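Local coordinates for erythrocyte membrane protein 1 (Plasmodium falciparum, PDB 2XU0) that probably binds host-cell surface receptors during red-cell rosetting, this chain being its N-terminal segment and first Duffy-binding-like domain, at residues G200-G205 against K219-V224; H155-N160 against V223-I228; K227-L232 against A250-D255; R194-I199 against E262-A267; Q141-L146 against L162-Y167. The protein carries 10 engineered substitutions. One frame throughout, in Å; residues are numbered along the deposited sequence.

Overall arrangement
All five contacts lie within the Duffy-binding-like region, on the same side of the chain's centre, and they tie helices 154-175, 186-204, 216-231 and 249-268 into one bundle. Contact 5 closes first in sequence, joining the 141-146 turn to helix 154-175. Contacts 1, 2 and 3 follow one another along helix 216-231, which meets helices 186-204, 154-175 and 249-268 in turn; centres 1 and 2, like 2 and 3, are about 9 Å apart. Contact 4 joins helices 186-204 and 249-268 deeper in, its centre about 19 Å from that of contact 3. Leu157, Leu221 and Phe225 link contacts 1 to 3 into an apolar core; Leu158 and Leu162 extend it to contact 4, and contact 5 adds a polar cluster.

Contact 1 (G200-G205 against K219-V224)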
# COMPACT_ATOMS: atom_id res chain seq x y z
N GLY A 200 5.89 1.69 11.77
CA GLY A 200 5.22 2.23 12.97
C GLY A 200 4.28 1.21 13.59
O GLY A 200 4.26 1.06 14.82
N ASP A 201 3.52 0.48 12.73
CA ASP A 201 2.63 -0.57 13.28
C ASP A 201 3.39 -1.76 13.85
O ASP A 201 2.95 -2.32 14.84
CB ASP A 201 1.51 -0.97 12.30
CG ASP A 201 0.42 0.09 12.22
OD1 ASP A 201 0.41 1.01 13.08
OD2 ASP A 201 -0.34 0.08 11.23
N ILE A 202 4.57 -2.09 13.28
CA ILE A 202 5.40 -3.19 13.79
C ILE A 202 5.95 -2.77 15.16
O ILE A 202 5.81 -3.50 16.14
CB ILE A 202 6.54 -3.59 12.78
CG1 ILE A 202 5.97 -4.20 11.47
CG2 ILE A 202 7.52 -4.56 13.45
CD1 ILE A 202 6.94 -4.15 10.25
N VAL A 203 6.54 -1.57 15.22
CA VAL A 203 7.09 -0.99 16.44
C VAL A 203 6.02 -0.96 17.52
O VAL A 203 6.30 -1.35 18.65
CB VAL A 203 7.71 0.41 16.18
CG1 VAL A 203 7.98 1.16 17.48
CG2 VAL A 203 9.00 0.29 15.36
N ARG A 204 4.80 -0.52 17.19
CA ARG A 204 3.70 -0.39 18.17
C ARG A 204 2.98 -1.69 18.52
O ARG A 204 2.18 -1.70 19.44
CB ARG A 204 2.70 0.70 17.72
CG ARG A 204 3.28 2.13 17.81
CD ARG A 204 2.43 3.20 17.15
NE ARG A 204 2.25 2.97 15.71
CZ ARG A 204 1.67 3.82 14.87
NH1 ARG A 204 1.23 5.00 15.30
NH2 ARG A 204 1.53 3.50 13.59
N GLY A 205 3.25 -2.75 17.77
CA GLY A 205 2.59 -4.03 17.98
C GLY A 205 1.16 -4.08 17.47
O GLY A 205 0.37 -4.92 17.91
N LYS A 219 8.31 -10.55 19.64
CA LYS A 219 8.83 -11.07 20.91
C LYS A 219 10.04 -10.28 21.38
O LYS A 219 10.12 -9.96 22.56
CB LYS A 219 9.08 -12.58 20.82
CG LYS A 219 7.76 -13.30 20.63
CD LYS A 219 7.82 -14.81 20.63
CE LYS A 219 6.49 -15.37 20.16
NZ LYS A 219 5.41 -15.21 21.18
N GLY A 220 10.92 -9.91 20.43
CA GLY A 220 12.08 -9.07 20.71
C GLY A 220 11.67 -7.70 21.19
O GLY A 220 12.17 -7.22 22.21
N LEU A 221 10.67 -7.10 20.51
CA LEU A 221 10.13 -5.78 20.85
C LEU A 221 9.49 -5.75 22.22
O LEU A 221 9.73 -4.81 22.96
CB LEU A 221 9.16 -5.26 19.77
CG LEU A 221 9.81 -4.72 18.52
CD1 LEU A 221 8.81 -4.62 17.39
CD2 LEU A 221 10.46 -3.37 18.77
N GLN A 222 8.73 -6.79 22.60
CA GLN A 222 8.15 -6.83 23.94
C GLN A 222 9.18 -6.97 25.08
O GLN A 222 8.97 -6.42 26.15
CB GLN A 222 6.91 -7.74 24.08
CG GLN A 222 7.06 -9.13 23.53
CD GLN A 222 5.71 -9.76 23.25
OE1 GLN A 222 5.02 -9.43 22.27
NE2 GLN A 222 5.33 -10.72 24.08
N VAL A 223 10.35 -7.60 24.78
CA VAL A 223 11.48 -7.75 25.72
C VAL A 223 12.16 -6.37 25.88
O VAL A 223 12.32 -5.90 27.01
CB VAL A 223 12.47 -8.86 25.26
CG1 VAL A 223 13.80 -8.79 26.04
CG2 VAL A 223 11.84 -10.26 25.39
N VAL A 224 12.50 -5.72 24.74
CA VAL A 224 13.13 -4.38 24.75
C VAL A 224 12.25 -3.36 25.47
O VAL A 224 12.75 -2.60 26.30
CB VAL A 224 13.53 -3.89 23.33
CG1 VAL A 224 14.25 -2.54 23.40
CG2 VAL A 224 14.41 -4.91 22.64
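On the 219-224 side Leu221 makes all the contacts, reaching from helix 216-231 to Ile202 and Val203 in the last turn of helix 186-204. Just before it, Gly220 lies against Leu146, from the loop that leads into helix 154-175, and gives its carbonyl O to Val224 N, an ordinary helical bond. At Leu221 the side chain points at the other helix. Its CG stands anti to the carbonyl carbon (chi1 -77°), which sends CD1 onto the backbone of the opposing turn: CD1 is 3.4 Å from Ile202 O and 4.1 Å from Val203 CA. The same methyl also meets the branch methyl of Ile202, CD1 to CG2 at 4.1 Å, the two side chains crossing at a slant.

That carbonyl belongs to a helix end. Gly205, with phi 76°, closes a Schellman motif, and its N bonds to Ile202 O at 3.1 Å; Gln218 NE2 adds a second bond to the same oxygen. The Leu221 methyl therefore covers a carbonyl whose polar needs are met. Arg204 folds back on the far side of the turn, where NH2 forms a salt bridge of 2.8 Å with Asp201 OD1 and NE gives a weak bond to Gly200 O.

Further along, Val224 turns to other partners, Leu146 and Leu157. The contact thus sits at a junction of helices: 154-175 touches Leu221 and Val224 through Leu157, while 249-268 supplies Trp256 and Trp257 against Val203, and Arg253, whose NH1 bonds to Val203 O.

Contact 2 (H155-N160 against V223-I228)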
# COMPACT_ATOMS: atom_id res chain seq x y z
N HIS A 155 17.32 4.43 23.35
CA HIS A 155 18.37 4.77 22.38
C HIS A 155 18.82 3.53 21.65
O HIS A 155 19.07 3.61 20.45
CB HIS A 155 19.56 5.45 23.07
CG HIS A 155 19.17 6.52 24.02
ND1 HIS A 155 19.28 6.35 25.39
CD2 HIS A 155 18.63 7.74 23.78
CE1 HIS A 155 18.83 7.47 25.93
NE2 HIS A 155 18.42 8.33 25.00
N ASP A 156 18.93 2.38 22.36
CA ASP A 156 19.34 1.12 21.73
C ASP A 156 18.32 0.68 20.70
O ASP A 156 18.69 0.21 19.64
CB ASP A 156 19.56 -0.00 22.77
CG ASP A 156 20.65 0.26 23.80
OD1 ASP A 156 21.63 0.96 23.47
OD2 ASP A 156 20.52 -0.24 24.93
N LEU A 157 17.02 0.83 21.01
CA LEU A 157 15.92 0.47 20.11
C LEU A 157 15.91 1.39 18.89
O LEU A 157 15.86 0.89 17.76
CB LEU A 157 14.59 0.54 20.85
CG LEU A 157 13.34 0.22 20.01
CD1 LEU A 157 13.34 -1.22 19.55
CD2 LEU A 157 12.09 0.55 20.78
N LEU A 158 16.02 2.71 19.10
CA LEU A 158 16.04 3.67 18.00
C LEU A 158 17.10 3.31 16.99
O LEU A 158 16.80 3.29 15.79
CB LEU A 158 16.20 5.13 18.48
CG LEU A 158 16.19 6.18 17.35
CD1 LEU A 158 14.81 6.38 16.77
CD2 LEU A 158 16.77 7.47 17.80
N GLY A 159 18.30 2.97 17.48
CA GLY A 159 19.43 2.56 16.65
C GLY A 159 19.04 1.48 15.67
O GLY A 159 19.15 1.68 14.47
N ASN A 160 18.47 0.38 16.19
CA ASN A 160 17.96 -0.74 15.37
C ASN A 160 16.89 -0.34 14.36
O ASN A 160 16.98 -0.72 13.19
CB ASN A 160 17.44 -1.87 16.28
CG ASN A 160 18.56 -2.54 17.04
OD1 ASN A 160 18.84 -2.20 18.19
ND2 ASN A 160 19.24 -3.46 16.39
N VAL A 223 10.35 -7.60 24.78
CA VAL A 223 11.48 -7.75 25.72
C VAL A 223 12.16 -6.37 25.88
O VAL A 223 12.32 -5.90 27.01
CB VAL A 223 12.47 -8.86 25.26
CG1 VAL A 223 13.80 -8.79 26.04
CG2 VAL A 223 11.84 -10.26 25.39
N VAL A 224 12.50 -5.72 24.74
CA VAL A 224 13.13 -4.38 24.75
C VAL A 224 12.25 -3.36 25.47
O VAL A 224 12.75 -2.60 26.30
CB VAL A 224 13.53 -3.89 23.33
CG1 VAL A 224 14.25 -2.54 23.40
CG2 VAL A 224 14.41 -4.91 22.64
N PHE A 225 10.94 -3.38 25.19
CA PHE A 225 9.99 -2.45 25.81
C PHE A 225 9.73 -2.68 27.31
O PHE A 225 9.37 -1.74 28.01
CB PHE A 225 8.72 -2.30 24.97
CG PHE A 225 8.83 -1.26 23.86
CD1 PHE A 225 8.76 0.10 24.15
CD2 PHE A 225 8.90 -1.65 22.53
CE1 PHE A 225 8.82 1.06 23.13
CE2 PHE A 225 8.91 -0.70 21.51
CZ PHE A 225 8.87 0.65 21.81
N LYS A 226 9.98 -3.92 27.81
CA LYS A 226 9.88 -4.28 29.24
C LYS A 226 11.09 -3.63 29.98
O LYS A 226 10.91 -2.99 31.02
CB LYS A 226 9.86 -5.80 29.39
CG LYS A 226 9.55 -6.28 30.82
CD LYS A 226 9.39 -7.79 30.88
CE LYS A 226 9.16 -8.29 32.29
NZ LYS A 226 9.18 -9.78 32.34
N LYS A 227 12.29 -3.75 29.39
CA LYS A 227 13.54 -3.14 29.85
C LYS A 227 13.38 -1.62 29.91
O LYS A 227 13.67 -1.03 30.95
CB LYS A 227 14.71 -3.52 28.93
CG LYS A 227 15.07 -4.99 29.03
CD LYS A 227 16.03 -5.39 27.95
CE LYS A 227 16.62 -6.76 28.18
NZ LYS A 227 17.66 -7.06 27.17
N ILE A 228 12.88 -0.99 28.82
CA ILE A 228 12.65 0.46 28.74
C ILE A 228 11.74 0.89 29.89
O ILE A 228 12.10 1.83 30.60
CB ILE A 228 12.15 0.96 27.33
CG1 ILE A 228 13.22 0.71 26.26
CG2 ILE A 228 11.77 2.45 27.37
CD1 ILE A 228 12.71 0.74 24.78
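Leu157 pushes its isobutyl group into helix 216-231 and touches three side chains. One methyl, CD2, comes obliquely to the ring of Phe225, the tightest point, 3.4 Å from CZ and 3.5 Å from CE2. The same methyl lies 4.1 Å from Ile228 CD1. Nearer the backbone, Leu157 CB and Val224 CG1 pack at 4.0 Å. Leu157 can serve all three because its CG is swung away from the main-chain N (chi1 178°), out between the helices.

The two segments run roughly antiparallel, at 149°, with axes 10.8 Å apart, an antiparallel helix packing within the helical Duffy-binding-like domain. Behind the first shell, Trp256 of helix 249-268 touches Leu157 and makes an edge-to-face pair with the Phe225 ring, which probably helps to fix the ring's tilt. Lys227 NZ bonds to Asn152 OD1 and Thr151 O, tying helix 216-231 to the residues just before helix 154-175, while Asp156 OD2 accepts from the backbone N of Asn152 and Thr153.

Between the segments the attraction is purely apolar: buried methyls and one ring fit by shape, while charged groups such as Lys227 and Asp156 find their partners at the periphery.

Contact 3 (K227-L232 against A250-D255); sequences KIYKSL and AKLRED. Engineered in segment 250-255: Ala250 (natural residue Ser).
Tyr229 and Leu252 mark the closest backbone approach, their CA atoms 7.8 Å apart, where the last turn of helix 216-231 faces the first part of helix 249-268. The first helix stops just afterwards. Leu232 has left helical geometry (psi 160°), and Ser231 turns its hydroxyl back to give a bond of 2.7 Å from OG to Ile228 O, arriving 21° off the carbonyl plane.

Leu252 does the bridging, one methyl to each partner. Its CD2 lies 3.8 Å from Tyr229 CB, at the root of the tyrosine. Its CD1 sits 3.8 Å from Leu232 CD1, the two leucine side chains lying alongside each other but pointing opposite ways. In Leu252, CG lies opposite the main-chain N (chi1 -176°), and this carries the branch toward helix 216-231, where the two methyls part. Phe225, Leu48 and Tyr240 also touch it, and Leu48, like Gln47 against Leu232, comes from the N-terminal segment.

The phenol end of Tyr229 looks elsewhere: OH bonds to Arg237 O, and the ring makes an edge-to-face pair with Tyr249. What holds the two segments is thus a small apolar contact of buried methyls and a methylene, while the polar ends of Tyr229 and Ser231 are satisfied by backbone carbonyls.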
# COMPACT_ATOMS: atom_id res chain seq x y z
N LYS A 227 12.29 -3.75 29.39
CA LYS A 227 13.54 -3.14 29.85
C LYS A 227 13.38 -1.62 29.91
O LYS A 227 13.67 -1.03 30.95
CB LYS A 227 14.71 -3.52 28.93
CG LYS A 227 15.07 -4.99 29.03
CD LYS A 227 16.03 -5.39 27.95
CE LYS A 227 16.62 -6.76 28.18
NZ LYS A 227 17.66 -7.06 27.17
N ILE A 228 12.88 -0.99 28.82
CA ILE A 228 12.65 0.46 28.74
C ILE A 228 11.74 0.89 29.89
O ILE A 228 12.10 1.83 30.60
CB ILE A 228 12.15 0.96 27.33
CG1 ILE A 228 13.22 0.71 26.26
CG2 ILE A 228 11.77 2.45 27.37
CD1 ILE A 228 12.71 0.74 24.78
N TYR A 229 10.61 0.18 30.11
CA TYR A 229 9.66 0.48 31.18
C TYR A 229 10.30 0.44 32.56
O TYR A 229 10.03 1.33 33.37
CB TYR A 229 8.45 -0.46 31.15
CG TYR A 229 7.40 -0.13 32.19
CD1 TYR A 229 6.63 1.03 32.09
CD2 TYR A 229 7.18 -0.96 33.28
CE1 TYR A 229 5.65 1.33 33.03
CE2 TYR A 229 6.20 -0.67 34.23
CZ TYR A 229 5.44 0.47 34.10
OH TYR A 229 4.45 0.76 35.02
N LYS A 230 11.12 -0.60 32.83
CA LYS A 230 11.82 -0.76 34.11
C LYS A 230 12.85 0.36 34.30
O LYS A 230 13.01 0.85 35.42
CB LYS A 230 12.50 -2.14 34.19
CG LYS A 230 11.55 -3.27 34.60
CD LYS A 230 12.28 -4.62 34.73
CE LYS A 230 12.40 -5.37 33.42
NZ LYS A 230 12.92 -6.75 33.62
N SER A 231 13.50 0.80 33.21
CA SER A 231 14.51 1.86 33.22
C SER A 231 13.94 3.27 33.45
O SER A 231 14.71 4.19 33.70
CB SER A 231 15.35 1.83 31.94
OG SER A 231 14.70 2.50 30.87
N LEU A 232 12.60 3.44 33.33
CA LEU A 232 11.96 4.75 33.51
C LEU A 232 11.97 5.16 34.98
O LEU A 232 12.09 4.29 35.84
CB LEU A 232 10.50 4.75 32.99
CG LEU A 232 10.23 4.44 31.51
CD1 LEU A 232 8.75 4.19 31.29
CD2 LEU A 232 10.68 5.56 30.60
N ALA A 250 1.23 -0.98 25.55
CA ALA A 250 0.59 -0.47 24.34
C ALA A 250 0.74 1.07 24.25
O ALA A 250 1.12 1.57 23.20
CB ALA A 250 -0.87 -0.87 24.30
N LYS A 251 0.52 1.78 25.37
CA LYS A 251 0.64 3.23 25.45
C LYS A 251 2.11 3.65 25.35
O LYS A 251 2.46 4.60 24.66
CB LYS A 251 0.00 3.75 26.74
CG LYS A 251 -0.04 5.26 26.82
CD LYS A 251 -0.42 5.73 28.23
CE LYS A 251 -0.28 7.23 28.40
NZ LYS A 251 -1.04 8.00 27.39
N LEU A 252 2.98 2.89 26.02
CA LEU A 252 4.43 3.11 26.01
C LEU A 252 5.01 3.00 24.59
O LEU A 252 5.86 3.82 24.21
CB LEU A 252 5.10 2.11 26.97
CG LEU A 252 6.61 2.25 27.17
CD1 LEU A 252 6.93 3.48 28.01
CD2 LEU A 252 7.17 1.01 27.83
N ARG A 253 4.58 1.99 23.82
CA ARG A 253 5.07 1.80 22.44
C ARG A 253 4.53 2.87 21.49
O ARG A 253 5.26 3.31 20.61
CB ARG A 253 4.72 0.41 21.92
CG ARG A 253 5.40 -0.72 22.65
CD ARG A 253 5.67 -1.76 21.60
NE ARG A 253 5.06 -3.03 21.92
CZ ARG A 253 5.05 -4.08 21.11
NH1 ARG A 253 5.59 -4.01 19.90
NH2 ARG A 253 4.49 -5.21 21.51
N GLU A 254 3.26 3.30 21.68
CA GLU A 254 2.58 4.36 20.92
C GLU A 254 3.34 5.68 21.04
O GLU A 254 3.48 6.40 20.05
CB GLU A 254 1.18 4.64 21.52
CG GLU A 254 0.09 3.73 21.02
CD GLU A 254 -1.22 3.84 21.77
OE1 GLU A 254 -2.09 2.96 21.53
OE2 GLU A 254 -1.39 4.77 22.59
N ASP A 255 3.69 6.05 22.31
CA ASP A 255 4.39 7.29 22.62
C ASP A 255 5.82 7.21 22.14
O ASP A 255 6.31 8.17 21.58
CB ASP A 255 4.32 7.60 24.12
CG ASP A 255 2.94 8.03 24.54
OD1 ASP A 255 2.03 8.08 23.65
OD2 ASP A 255 2.76 8.38 25.71

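Contact 4 (R194-I199 against E262-A267)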
# COMPACT_ATOMS: atom_id res chain seq x y z
N ARG A 194 4.11 4.45 2.93
CA ARG A 194 3.42 3.19 3.20
C ARG A 194 4.25 2.26 4.05
O ARG A 194 3.70 1.63 4.94
CB ARG A 194 2.99 2.51 1.91
CG ARG A 194 1.89 3.27 1.22
CD ARG A 194 1.61 2.55 -0.05
NE ARG A 194 0.46 3.11 -0.74
CZ ARG A 194 0.39 3.23 -2.05
NH1 ARG A 194 1.40 2.85 -2.82
NH2 ARG A 194 -0.70 3.73 -2.61
N SER A 195 5.59 2.20 3.82
CA SER A 195 6.51 1.40 4.61
C SER A 195 6.70 2.00 5.98
O SER A 195 6.76 1.29 6.96
CB SER A 195 7.85 1.23 3.89
OG SER A 195 7.71 0.23 2.91
N PHE A 196 6.82 3.34 6.04
CA PHE A 196 6.95 4.10 7.30
C PHE A 196 5.78 3.74 8.21
O PHE A 196 5.97 3.51 9.42
CB PHE A 196 6.88 5.60 6.99
CG PHE A 196 6.96 6.53 8.17
CD1 PHE A 196 8.11 6.60 8.95
CD2 PHE A 196 5.94 7.45 8.41
CE1 PHE A 196 8.24 7.57 9.96
CE2 PHE A 196 6.05 8.41 9.43
CZ PHE A 196 7.18 8.44 10.22
N ALA A 197 4.58 3.73 7.63
CA ALA A 197 3.33 3.37 8.36
C ALA A 197 3.34 1.89 8.86
O ALA A 197 2.99 1.64 10.01
CB ALA A 197 2.12 3.64 7.50
N ASP A 198 3.81 0.95 8.02
CA ASP A 198 3.92 -0.45 8.43
C ASP A 198 4.96 -0.61 9.56
O ASP A 198 4.71 -1.37 10.50
CB ASP A 198 4.24 -1.38 7.23
CG ASP A 198 3.05 -1.70 6.33
OD1 ASP A 198 1.90 -1.54 6.78
OD2 ASP A 198 3.28 -2.13 5.18
N ILE A 199 6.11 0.12 9.48
CA ILE A 199 7.16 0.10 10.51
C ILE A 199 6.62 0.59 11.82
O ILE A 199 6.86 -0.03 12.86
CB ILE A 199 8.47 0.84 10.07
CG1 ILE A 199 9.21 -0.01 8.98
CG2 ILE A 199 9.38 1.07 11.29
CD1 ILE A 199 10.24 0.79 8.03
N GLU A 262 9.97 11.25 13.75
CA GLU A 262 10.67 12.23 12.93
C GLU A 262 12.04 11.74 12.47
O GLU A 262 12.31 11.83 11.29
CB GLU A 262 10.75 13.57 13.66
CG GLU A 262 11.41 14.63 12.80
CD GLU A 262 11.64 15.93 13.54
OE1 GLU A 262 12.81 16.39 13.58
OE2 GLU A 262 10.66 16.51 14.06
N GLN A 263 12.88 11.24 13.39
CA GLN A 263 14.22 10.67 13.09
C GLN A 263 14.07 9.42 12.24
O GLN A 263 14.83 9.22 11.28
CB GLN A 263 14.96 10.26 14.38
CG GLN A 263 15.01 11.28 15.49
CD GLN A 263 15.75 10.72 16.66
OE1 GLN A 263 16.97 10.50 16.60
NE2 GLN A 263 15.03 10.47 17.76
N ILE A 264 13.07 8.57 12.58
CA ILE A 264 12.78 7.36 11.80
C ILE A 264 12.50 7.74 10.32
O ILE A 264 13.07 7.13 9.41
CB ILE A 264 11.68 6.49 12.47
CG1 ILE A 264 12.23 5.85 13.79
CG2 ILE A 264 11.17 5.36 11.49
CD1 ILE A 264 11.19 5.63 15.00
N TRP A 265 11.67 8.79 10.09
CA TRP A 265 11.36 9.26 8.72
C TRP A 265 12.64 9.73 8.03
O TRP A 265 12.78 9.53 6.82
CB TRP A 265 10.35 10.41 8.74
CG TRP A 265 10.01 10.93 7.35
CD1 TRP A 265 10.46 12.07 6.76
CD2 TRP A 265 9.23 10.25 6.35
NE1 TRP A 265 10.05 12.13 5.46
CE2 TRP A 265 9.24 11.06 5.19
CE3 TRP A 265 8.49 9.05 6.33
CZ2 TRP A 265 8.58 10.69 4.02
CZ3 TRP A 265 7.84 8.69 5.17
CH2 TRP A 265 7.84 9.52 4.05
N LYS A 266 13.54 10.43 8.79
CA LYS A 266 14.83 10.94 8.29
C LYS A 266 15.68 9.76 7.83
O LYS A 266 16.12 9.75 6.69
CB LYS A 266 15.54 11.79 9.37
CG LYS A 266 16.72 12.59 8.84
CD LYS A 266 17.30 13.56 9.85
CE LYS A 266 18.52 14.24 9.27
NZ LYS A 266 19.22 15.10 10.27
N ALA A 267 15.83 8.71 8.66
CA ALA A 267 16.57 7.51 8.25
C ALA A 267 15.95 6.85 7.00
O ALA A 267 16.65 6.53 6.03
CB ALA A 267 16.65 6.53 9.40
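Phe196 and Trp265 form a T-shaped pair, the edge of the indole set against the face of the phenyl ring. The phenyl and the six-membered indole ring have centroids 4.9 Å apart and planes at 77°. Trp265 CE3 lies 3.4 Å above the phenyl plane, displaced toward its rim, and CZ3 reaches back to Phe196 CB at 3.7 Å, with that CB in the indole plane. Phe196 CG stands anti to the backbone N (chi1 178°), and this lays the ring beside helix 249-268, where CE1 also meets Trp265 CB at 3.7 Å.

Apolar packing adds the third side chain. Ile264 CG2 comes in at the phenyl edge, close to the ring plane and 4.0 Å from CE1, so two sequence neighbours hold Phe196 on a face and an edge. Trp257 and Val161 also pack against Ile264.

The one polar atom of the indole is used away from the pair: Trp265 NE1 bonds to Cys295 O, and Pro302 and Pro303 pack against the indole. Cys295 pairs with Cys189 of helix 186-204, the helix that carries Phe196, in a disulfide known for this protein. Aromatic packing between helices near a disulfide fits the cysteine-rich, largely helical Duffy-binding-like fold.

Contact 5 (Q141-L146 against L162-Y167)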
# COMPACT_ATOMS: atom_id res chain seq x y z
N GLN A 141 14.46 -7.88 9.24
CA GLN A 141 15.33 -8.95 9.75
C GLN A 141 16.19 -8.67 10.98
O GLN A 141 16.26 -9.52 11.87
CB GLN A 141 16.08 -9.62 8.61
CG GLN A 141 16.28 -11.11 8.82
CD GLN A 141 17.69 -11.48 9.18
OE1 GLN A 141 17.92 -12.38 9.99
NE2 GLN A 141 18.67 -10.81 8.57
N ASN A 142 16.74 -7.45 11.10
CA ASN A 142 17.55 -7.03 12.24
C ASN A 142 16.76 -6.94 13.53
O ASN A 142 17.34 -7.11 14.62
CB ASN A 142 18.22 -5.68 11.94
CG ASN A 142 17.26 -4.54 11.71
OD1 ASN A 142 16.40 -4.57 10.82
ND2 ASN A 142 17.39 -3.52 12.54
N LEU A 143 15.43 -6.68 13.41
CA LEU A 143 14.54 -6.61 14.57
C LEU A 143 14.24 -8.00 15.15
O LEU A 143 13.64 -8.08 16.22
CB LEU A 143 13.24 -5.81 14.27
CG LEU A 143 13.37 -4.37 13.71
CD1 LEU A 143 12.01 -3.69 13.68
CD2 LEU A 143 14.34 -3.52 14.54
N GLU A 144 14.70 -9.09 14.49
CA GLU A 144 14.56 -10.48 15.00
C GLU A 144 15.68 -10.82 16.01
O GLU A 144 15.74 -11.94 16.51
CB GLU A 144 14.58 -11.50 13.85
CG GLU A 144 13.49 -11.36 12.81
CD GLU A 144 13.46 -12.47 11.78
OE1 GLU A 144 13.78 -13.62 12.14
OE2 GLU A 144 13.12 -12.19 10.61
N PHE A 145 16.54 -9.82 16.32
CA PHE A 145 17.71 -9.92 17.18
C PHE A 145 17.74 -8.80 18.22
O PHE A 145 18.77 -8.14 18.42
CB PHE A 145 18.99 -9.92 16.30
CG PHE A 145 18.98 -11.04 15.29
CD1 PHE A 145 19.40 -12.32 15.64
CD2 PHE A 145 18.53 -10.83 13.99
CE1 PHE A 145 19.35 -13.37 14.71
CE2 PHE A 145 18.47 -11.87 13.08
CZ PHE A 145 18.90 -13.13 13.44
N LEU A 146 16.60 -8.60 18.88
CA LEU A 146 16.41 -7.58 19.90
C LEU A 146 16.46 -8.20 21.29
O LEU A 146 16.70 -7.47 22.26
CB LEU A 146 15.06 -6.88 19.65
CG LEU A 146 15.01 -5.50 18.95
CD1 LEU A 146 16.17 -5.27 17.98
CD2 LEU A 146 13.68 -5.31 18.23
N LEU A 162 16.31 2.71 13.13
CA LEU A 162 16.90 3.58 12.10
C LEU A 162 17.59 2.74 11.05
O LEU A 162 17.46 3.02 9.86
CB LEU A 162 17.88 4.61 12.68
CG LEU A 162 17.34 5.71 13.60
CD1 LEU A 162 18.41 6.74 13.86
CD2 LEU A 162 16.13 6.42 13.02
N VAL A 163 18.25 1.64 11.48
CA VAL A 163 18.93 0.68 10.57
C VAL A 163 17.86 0.04 9.66
O VAL A 163 18.07 -0.05 8.45
CB VAL A 163 19.77 -0.37 11.37
CG1 VAL A 163 20.32 -1.49 10.46
CG2 VAL A 163 20.91 0.31 12.15
N THR A 164 16.68 -0.34 10.24
CA THR A 164 15.58 -0.93 9.45
C THR A 164 15.10 0.09 8.38
O THR A 164 15.00 -0.24 7.20
CB THR A 164 14.41 -1.32 10.41
OG1 THR A 164 14.83 -2.27 11.37
CG2 THR A 164 13.18 -1.82 9.69
N ALA A 165 14.84 1.33 8.83
CA ALA A 165 14.37 2.42 7.96
C ALA A 165 15.32 2.70 6.81
O ALA A 165 14.90 2.69 5.65
CB ALA A 165 14.12 3.67 8.80
N LYS A 166 16.63 2.88 7.12
CA LYS A 166 17.65 3.10 6.09
C LYS A 166 17.58 2.03 4.98
O LYS A 166 17.41 2.36 3.79
CB LYS A 166 19.05 3.14 6.73
CG LYS A 166 20.22 3.14 5.72
CD LYS A 166 21.54 2.68 6.35
CE LYS A 166 22.70 2.59 5.38
NZ LYS A 166 22.58 1.44 4.44
N TYR A 167 17.62 0.75 5.40
CA TYR A 167 17.60 -0.35 4.43
C TYR A 167 16.32 -0.52 3.70
O TYR A 167 16.36 -0.65 2.47
CB TYR A 167 18.08 -1.66 5.07
CG TYR A 167 19.59 -1.69 5.21
CD1 TYR A 167 20.21 -1.25 6.37
CD2 TYR A 167 20.39 -2.09 4.14
CE1 TYR A 167 21.60 -1.30 6.51
CE2 TYR A 167 21.78 -2.11 4.26
CZ TYR A 167 22.38 -1.73 5.45
OH TYR A 167 23.75 -1.76 5.58
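The amide of Asn142 faces Thr164, with OD1 2.8 Å from the threonine OG1 and its ND2 side toward Val163, whose CB is 4.1 Å away. Two other flat groups flank the contact without crossing it. The Phe145 ring has Gln141 CD and Asn142 O at its edge, in plane; the Tyr167 ring has Val163 O at its edge, and Lys166 NZ over one face, 3.3 Å above the plane and displaced toward the rim. The setting is the helical Duffy-binding-like fold: a short 3-10 turn in the loop before helix 154-175 lies back against a later turn of that helix.

Asn142 and Thr164 approach at their nearest CA pair, 7.0 Å apart. CG of Asn142 sits between the backbone N and the carbonyl carbon (chi1 62°), which swings the amide over the helix. There ND2 bonds to Asn160 O, the carbonyl one turn before Thr164, and this fixes which way round the amide lies. Thr164 OG1 has two acceptors within reach, Asn142 OD1 and the same Asn160 O, so its single proton cannot be assigned. Side chain and helix backbone thus share a small buried polar cluster. Outside it, Leu146 continues the loop onto Leu221 and Val224, and Leu78 covers Val163. Leu143, which also touches Val217 of helix 216-231, borders the cluster, its CD2 3.4 Å from Thr164 OG1.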